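Penaeus monodon metallodensovirus major capsid protein (Penaeus monodon metallodensovirus, PDB 6WH7) forms, as 60 copies of a jelly-roll subunit, the icosahedral capsid of a shrimp-infecting densovirus and so presumably encloses its genome. Local coordinates at residues Arg61-Leu66 against Glu294-Phe299; Tyr91-Thr96 against Asn104-Asn109. All blocks are in the same frame, centred on the assembly; numbering follows the deposited sequence.

In the fold
Interactions 1 and 2 illustrate how a jelly-roll sheet and one of its connections are packed together, with centres about 11 Å apart. Interaction 1 joins strands 59-75 and 287-302, neighbours in the sheet called BIDG in viral jelly rolls. Interaction 2 holds together the connection between strands 79-83 and 118-135, and lies within the long chain loop that interaction 1 closes. The face of the strand pair bearing I64 and I297 packs against this connection: I64 CD1 lies 3.6 Å from C92 CB, and I297 CB the same distance from Y91 CB. N109 ND2 also makes a weak hydrogen bond to A63 O. Both contacts also touch the second subunit, through residues such as K65 in interaction 1 and N109 in interaction 2.

Interaction 1: Arg61-Leu66 against Glu294-Phe299; sequences RTAIKL and ETEIEF
K65 and E296 face each other as a non-hydrogen-bonded pair on two antiparallel strands of the viral jelly roll, B (59-75) and its partner 287-302. From CB, which lies 4.0 Å from T295 O, the lysine chain rises beside the glutamate. Its CG makes the nearer approach, 3.5 Å from E296 CG, and CD comes 4.0 Å from E296 CD, so the two chains run alongside each other off the same face. A bend at chi3 (65°) then turns CE aside, and NZ stops 5.1 Å from E296 OE1, donating instead to D51 O of the second subunit. A63 CB shares this face, between E296 and E298. The other face is largely apolar: I64 CB packs on I297 CG2, I64 CD1 meets F299 CE2 at 3.9 Å, and T62 CG2 lies against F299 CB. Paired backbone bonds join I64 with I297 and L66 with T295, and T62 N donates to F299 O; T295 N donates to L66 O at 2.8 Å. T295 OG1 bonds to R184. Thus the face of I64, I297 and F299 packs mainly through hydrocarbon, whereas the lysine and glutamate meet through their methylenes, leaving the ammonium group to bond across the subunit boundary.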
loop_
_atom_site.group_PDB
_atom_site.type_symbol
_atom_site.label_atom_id
_atom_site.label_comp_id
_atom_site.label_asym_id
_atom_site.label_seq_id
_atom_site.Cartn_x
_atom_site.Cartn_y
_atom_site.Cartn_z
ATOM N N ARG A 61 -47.239 56.336 44.442
ATOM C CA ARG A 61 -46.636 57.487 43.794
ATOM C C ARG A 61 -47.677 58.238 42.991
ATOM O O ARG A 61 -48.436 57.637 42.229
ATOM C CB ARG A 61 -45.480 57.056 42.905
ATOM C CG ARG A 61 -44.327 56.549 43.709
ATOM C CD ARG A 61 -43.236 55.970 42.865
ATOM N NE ARG A 61 -42.135 55.531 43.713
ATOM C CZ ARG A 61 -42.123 54.384 44.380
ATOM N NH1 ARG A 61 -43.155 53.558 44.307
ATOM N NH2 ARG A 61 -41.079 54.064 45.131
ATOM N N THR A 62 -47.714 59.549 43.175
ATOM C CA THR A 62 -48.570 60.424 42.402
ATOM C C THR A 62 -47.777 61.658 42.023
ATOM O O THR A 62 -46.658 61.872 42.488
ATOM C CB THR A 62 -49.827 60.829 43.167
ATOM O OG1 THR A 62 -50.705 61.530 42.281
ATOM C CG2 THR A 62 -49.483 61.735 44.322
ATOM N N ALA A 63 -48.355 62.461 41.146
ATOM C CA ALA A 63 -47.765 63.733 40.791
ATOM C C ALA A 63 -48.859 64.779 40.725
ATOM O O ALA A 63 -50.049 64.468 40.727
ATOM C CB ALA A 63 -47.010 63.661 39.463
ATOM N N ILE A 64 -48.435 66.034 40.690
ATOM C CA ILE A 64 -49.299 67.157 40.376
ATOM C C ILE A 64 -48.625 67.909 39.246
ATOM O O ILE A 64 -47.549 68.486 39.434
ATOM C CB ILE A 64 -49.533 68.072 41.580
ATOM C CG1 ILE A 64 -50.345 67.339 42.640
ATOM C CG2 ILE A 64 -50.222 69.342 41.147
ATOM C CD1 ILE A 64 -50.433 68.064 43.933
ATOM N N LYS A 65 -49.242 67.898 38.075
ATOM C CA LYS A 65 -48.724 68.586 36.906
ATOM C C LYS A 65 -49.623 69.775 36.627
ATOM O O LYS A 65 -50.836 69.615 36.499
ATOM C CB LYS A 65 -48.663 67.647 35.705
ATOM C CG LYS A 65 -47.680 66.526 35.894
ATOM C CD LYS A 65 -47.821 65.447 34.858
ATOM C CE LYS A 65 -47.493 65.959 33.484
ATOM N NZ LYS A 65 -47.617 64.884 32.470
ATOM N N LEU A 66 -49.036 70.960 36.563
ATOM C CA LEU A 66 -49.774 72.185 36.313
ATOM C C LEU A 66 -49.089 72.966 35.208
ATOM O O LEU A 66 -47.860 73.019 35.147
ATOM C CB LEU A 66 -49.872 73.040 37.565
ATOM C CG LEU A 66 -50.717 72.507 38.711
ATOM C CD1 LEU A 66 -50.538 73.381 39.917
ATOM C CD2 LEU A 66 -52.158 72.486 38.293
ATOM N N GLU A 294 -44.683 74.680 32.738
ATOM C CA GLU A 294 -45.200 73.392 33.169
ATOM C C GLU A 294 -44.395 72.924 34.366
ATOM O O GLU A 294 -43.199 72.656 34.244
ATOM C CB GLU A 294 -45.128 72.356 32.053
ATOM C CG GLU A 294 -46.145 72.528 30.970
ATOM C CD GLU A 294 -45.997 71.488 29.889
ATOM O OE1 GLU A 294 -44.940 70.830 29.842
ATOM O OE2 GLU A 294 -46.944 71.302 29.105
ATOM N N THR A 295 -45.045 72.823 35.514
ATOM C CA THR A 295 -44.416 72.315 36.717
ATOM C C THR A 295 -44.934 70.921 37.016
ATOM O O THR A 295 -46.071 70.581 36.692
ATOM C CB THR A 295 -44.673 73.228 37.915
ATOM O OG1 THR A 295 -46.079 73.306 38.166
ATOM C CG2 THR A 295 -44.157 74.607 37.634
ATOM N N GLU A 296 -44.080 70.104 37.613
ATOM C CA GLU A 296 -44.484 68.791 38.078
ATOM C C GLU A 296 -43.823 68.510 39.412
ATOM O O GLU A 296 -42.616 68.702 39.561
ATOM C CB GLU A 296 -44.111 67.706 37.075
ATOM C CG GLU A 296 -44.535 66.328 37.499
ATOM C CD GLU A 296 -44.161 65.275 36.487
ATOM O OE1 GLU A 296 -43.538 65.628 35.465
ATOM O OE2 GLU A 296 -44.486 64.091 36.712
ATOM N N ILE A 297 -44.615 68.062 40.377
ATOM C CA ILE A 297 -44.112 67.567 41.647
ATOM C C ILE A 297 -44.633 66.153 41.827
ATOM O O ILE A 297 -45.832 65.908 41.684
ATOM C CB ILE A 297 -44.522 68.477 42.818
ATOM C CG1 ILE A 297 -43.928 67.965 44.123
ATOM C CG2 ILE A 297 -46.026 68.637 42.894
ATOM C CD1 ILE A 297 -44.012 68.948 45.228
ATOM N N GLU A 298 -43.734 65.224 42.103
ATOM C CA GLU A 298 -44.061 63.809 42.181
ATOM C C GLU A 298 -44.110 63.407 43.643
ATOM O O GLU A 298 -43.075 63.340 44.296
ATOM C CB GLU A 298 -43.026 62.975 41.440
ATOM C CG GLU A 298 -42.960 63.223 39.963
ATOM C CD GLU A 298 -41.890 62.392 39.299
ATOM O OE1 GLU A 298 -41.110 61.747 40.027
ATOM O OE2 GLU A 298 -41.820 62.385 38.053
ATOM N N PHE A 299 -45.289 63.096 44.152
ATOM C CA PHE A 299 -45.415 62.700 45.544
ATOM C C PHE A 299 -45.396 61.193 45.714
ATOM O O PHE A 299 -45.902 60.450 44.875
ATOM C CB PHE A 299 -46.697 63.249 46.152
ATOM C CG PHE A 299 -46.673 64.713 46.388
ATOM C CD1 PHE A 299 -46.168 65.219 47.562
ATOM C CD2 PHE A 299 -47.169 65.582 45.448
ATOM C CE1 PHE A 299 -46.157 66.559 47.791
ATOM C CE2 PHE A 299 -47.160 66.920 45.679
ATOM C CZ PHE A 299 -46.654 67.410 46.851
#

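Interaction 2: Tyr91-Thr96 against Asn104-Asn109; sequences YCEYNT and NVHHKN
Y94 and V105 meet inside the connection between strands C and D of the jelly roll, where an Asx turn at N104 leads into a capped helix. Backbone bonds set the alignment. Y94 N donates to V105 O over 3.2 Å, and H107 N makes a weak bond to C92 O; E93 and H106 lie between these two bonds as a single bridge. The Asx turn shapes the second segment: H106 N donates to N104 OD1, in the carbonyl plane of the amide, at 2.9 Å. Van der Waals packing centres on V105, whose CB points toward the opposite segment. Its CG2 lies 3.4 Å from E93 CG and equally near the amide nitrogen N95 ND2, the asparagine crossing the valine at about a right angle. A third group is polar and aromatic. E93 runs alongside H106, its extended chain leaving the backbone with CG opposite N (chi1 176°); its CG lies over one face of the imidazole, and the carboxylate is turned 49° from the ring plane. Y234 OH bonds to E93 OE1 and weakly to H106 ND1, while R89 forms a salt bridge with E93 OE2. Beyond lies the N-cap of helix 108-113: H107 ND1 accepts from N109 N at 3.0 Å, the donor tilted 18° out of the imidazole plane.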
loop_
_atom_site.group_PDB
_atom_site.type_symbol
_atom_site.label_atom_id
_atom_site.label_comp_id
_atom_site.label_asym_id
_atom_site.label_seq_id
_atom_site.Cartn_x
_atom_site.Cartn_y
_atom_site.Cartn_z
ATOM N N TYR A 91 -45.371 74.277 42.973
ATOM C CA TYR A 91 -45.680 73.105 42.170
ATOM C C TYR A 91 -47.092 72.571 42.361
ATOM O O TYR A 91 -47.766 72.229 41.387
ATOM C CB TYR A 91 -44.670 72.019 42.489
ATOM C CG TYR A 91 -43.283 72.430 42.148
ATOM C CD1 TYR A 91 -42.772 72.212 40.889
ATOM C CD2 TYR A 91 -42.486 73.066 43.077
ATOM C CE1 TYR A 91 -41.508 72.592 40.571
ATOM C CE2 TYR A 91 -41.223 73.447 42.767
ATOM C CZ TYR A 91 -40.734 73.207 41.511
ATOM O OH TYR A 91 -39.461 73.586 41.183
ATOM N N CYS A 92 -47.536 72.447 43.601
ATOM C CA CYS A 92 -48.778 71.761 43.918
ATOM C C CYS A 92 -49.948 72.701 44.142
ATOM O O CYS A 92 -51.032 72.245 44.504
ATOM C CB CYS A 92 -48.574 70.844 45.124
ATOM S SG CYS A 92 -47.674 71.568 46.462
ATOM N N GLU A 93 -49.756 73.992 43.936
ATOM C CA GLU A 93 -50.796 74.978 44.154
ATOM C C GLU A 93 -50.744 75.978 43.016
ATOM O O GLU A 93 -49.668 76.474 42.677
ATOM C CB GLU A 93 -50.596 75.647 45.509
ATOM C CG GLU A 93 -51.535 76.738 45.836
ATOM C CD GLU A 93 -51.427 77.123 47.282
ATOM O OE1 GLU A 93 -50.671 76.446 48.002
ATOM O OE2 GLU A 93 -52.077 78.102 47.701
ATOM N N TYR A 94 -51.890 76.262 42.415
ATOM C CA TYR A 94 -51.921 76.973 41.144
ATOM C C TYR A 94 -52.276 78.419 41.442
ATOM O O TYR A 94 -53.448 78.765 41.576
ATOM C CB TYR A 94 -52.938 76.312 40.222
ATOM C CG TYR A 94 -52.975 76.803 38.800
ATOM C CD1 TYR A 94 -51.997 76.422 37.901
ATOM C CD2 TYR A 94 -54.013 77.591 38.340
ATOM C CE1 TYR A 94 -52.027 76.839 36.604
ATOM C CE2 TYR A 94 -54.050 78.014 37.036
ATOM C CZ TYR A 94 -53.052 77.632 36.173
ATOM O OH TYR A 94 -53.072 78.044 34.867
ATOM N N ASN A 95 -51.271 79.279 41.457
ATOM C CA ASN A 95 -51.456 80.687 41.780
ATOM C C ASN A 95 -51.204 81.456 40.497
ATOM O O ASN A 95 -50.057 81.715 40.133
ATOM C CB ASN A 95 -50.505 81.120 42.884
ATOM C CG ASN A 95 -50.803 80.463 44.206
ATOM O OD1 ASN A 95 -49.935 79.846 44.812
ATOM N ND2 ASN A 95 -52.022 80.627 44.684
ATOM N N THR A 96 -52.282 81.858 39.844
ATOM C CA THR A 96 -52.195 82.517 38.556
ATOM C C THR A 96 -53.430 83.378 38.402
ATOM O O THR A 96 -54.515 82.972 38.816
ATOM C CB THR A 96 -52.108 81.502 37.414
ATOM O OG1 THR A 96 -50.988 80.640 37.620
ATOM C CG2 THR A 96 -51.936 82.211 36.093
ATOM N N ASN A 104 -59.674 78.339 46.779
ATOM C CA ASN A 104 -58.786 77.209 47.018
ATOM C C ASN A 104 -58.179 76.790 45.687
ATOM O O ASN A 104 -58.862 76.237 44.824
ATOM C CB ASN A 104 -59.570 76.062 47.652
ATOM C CG ASN A 104 -58.695 74.891 48.050
ATOM O OD1 ASN A 104 -57.582 74.732 47.564
ATOM N ND2 ASN A 104 -59.211 74.051 48.935
ATOM N N VAL A 105 -56.874 77.014 45.544
ATOM C CA VAL A 105 -56.150 76.705 44.324
ATOM C C VAL A 105 -55.367 75.417 44.422
ATOM O O VAL A 105 -54.619 75.084 43.498
ATOM C CB VAL A 105 -55.243 77.878 43.927
ATOM C CG1 VAL A 105 -56.094 79.014 43.462
ATOM C CG2 VAL A 105 -54.449 78.329 45.112
ATOM N N HIS A 106 -55.486 74.700 45.528
ATOM C CA HIS A 106 -54.766 73.451 45.696
ATOM C C HIS A 106 -55.285 72.405 44.726
ATOM O O HIS A 106 -56.476 72.350 44.424
ATOM C CB HIS A 106 -54.915 72.966 47.129
ATOM C CG HIS A 106 -54.372 73.924 48.138
ATOM N ND1 HIS A 106 -53.028 74.024 48.418
ATOM C CD2 HIS A 106 -54.985 74.868 48.888
ATOM C CE1 HIS A 106 -52.842 74.961 49.329
ATOM N NE2 HIS A 106 -54.012 75.493 49.626
ATOM N N HIS A 107 -54.377 71.583 44.226
ATOM C CA HIS A 107 -54.776 70.483 43.373
ATOM C C HIS A 107 -55.448 69.416 44.222
ATOM O O HIS A 107 -55.157 69.267 45.409
ATOM C CB HIS A 107 -53.561 69.921 42.647
ATOM C CG HIS A 107 -53.898 69.003 41.519
ATOM N ND1 HIS A 107 -54.201 67.675 41.707
ATOM C CD2 HIS A 107 -53.968 69.221 40.188
ATOM C CE1 HIS A 107 -54.452 67.114 40.539
ATOM N NE2 HIS A 107 -54.317 68.031 39.602
ATOM N N LYS A 108 -56.376 68.680 43.616
ATOM C CA LYS A 108 -57.140 67.730 44.408
ATOM C C LYS A 108 -56.323 66.513 44.804
ATOM O O LYS A 108 -56.642 65.877 45.810
ATOM C CB LYS A 108 -58.393 67.291 43.668
ATOM C CG LYS A 108 -59.389 68.389 43.500
ATOM C CD LYS A 108 -60.682 67.879 42.968
ATOM C CE LYS A 108 -61.377 67.069 44.024
ATOM N NZ LYS A 108 -61.743 67.891 45.196
ATOM N N ASN A 109 -55.286 66.168 44.044
ATOM C CA ASN A 109 -54.410 65.091 44.478
ATOM C C ASN A 109 -53.688 65.445 45.759
ATOM O O ASN A 109 -53.323 64.552 46.525
ATOM C CB ASN A 109 -53.395 64.742 43.398
ATOM C CG ASN A 109 -53.980 63.889 42.323
ATOM O OD1 ASN A 109 -54.983 63.222 42.529
ATOM N ND2 ASN A 109 -53.347 63.881 41.169
#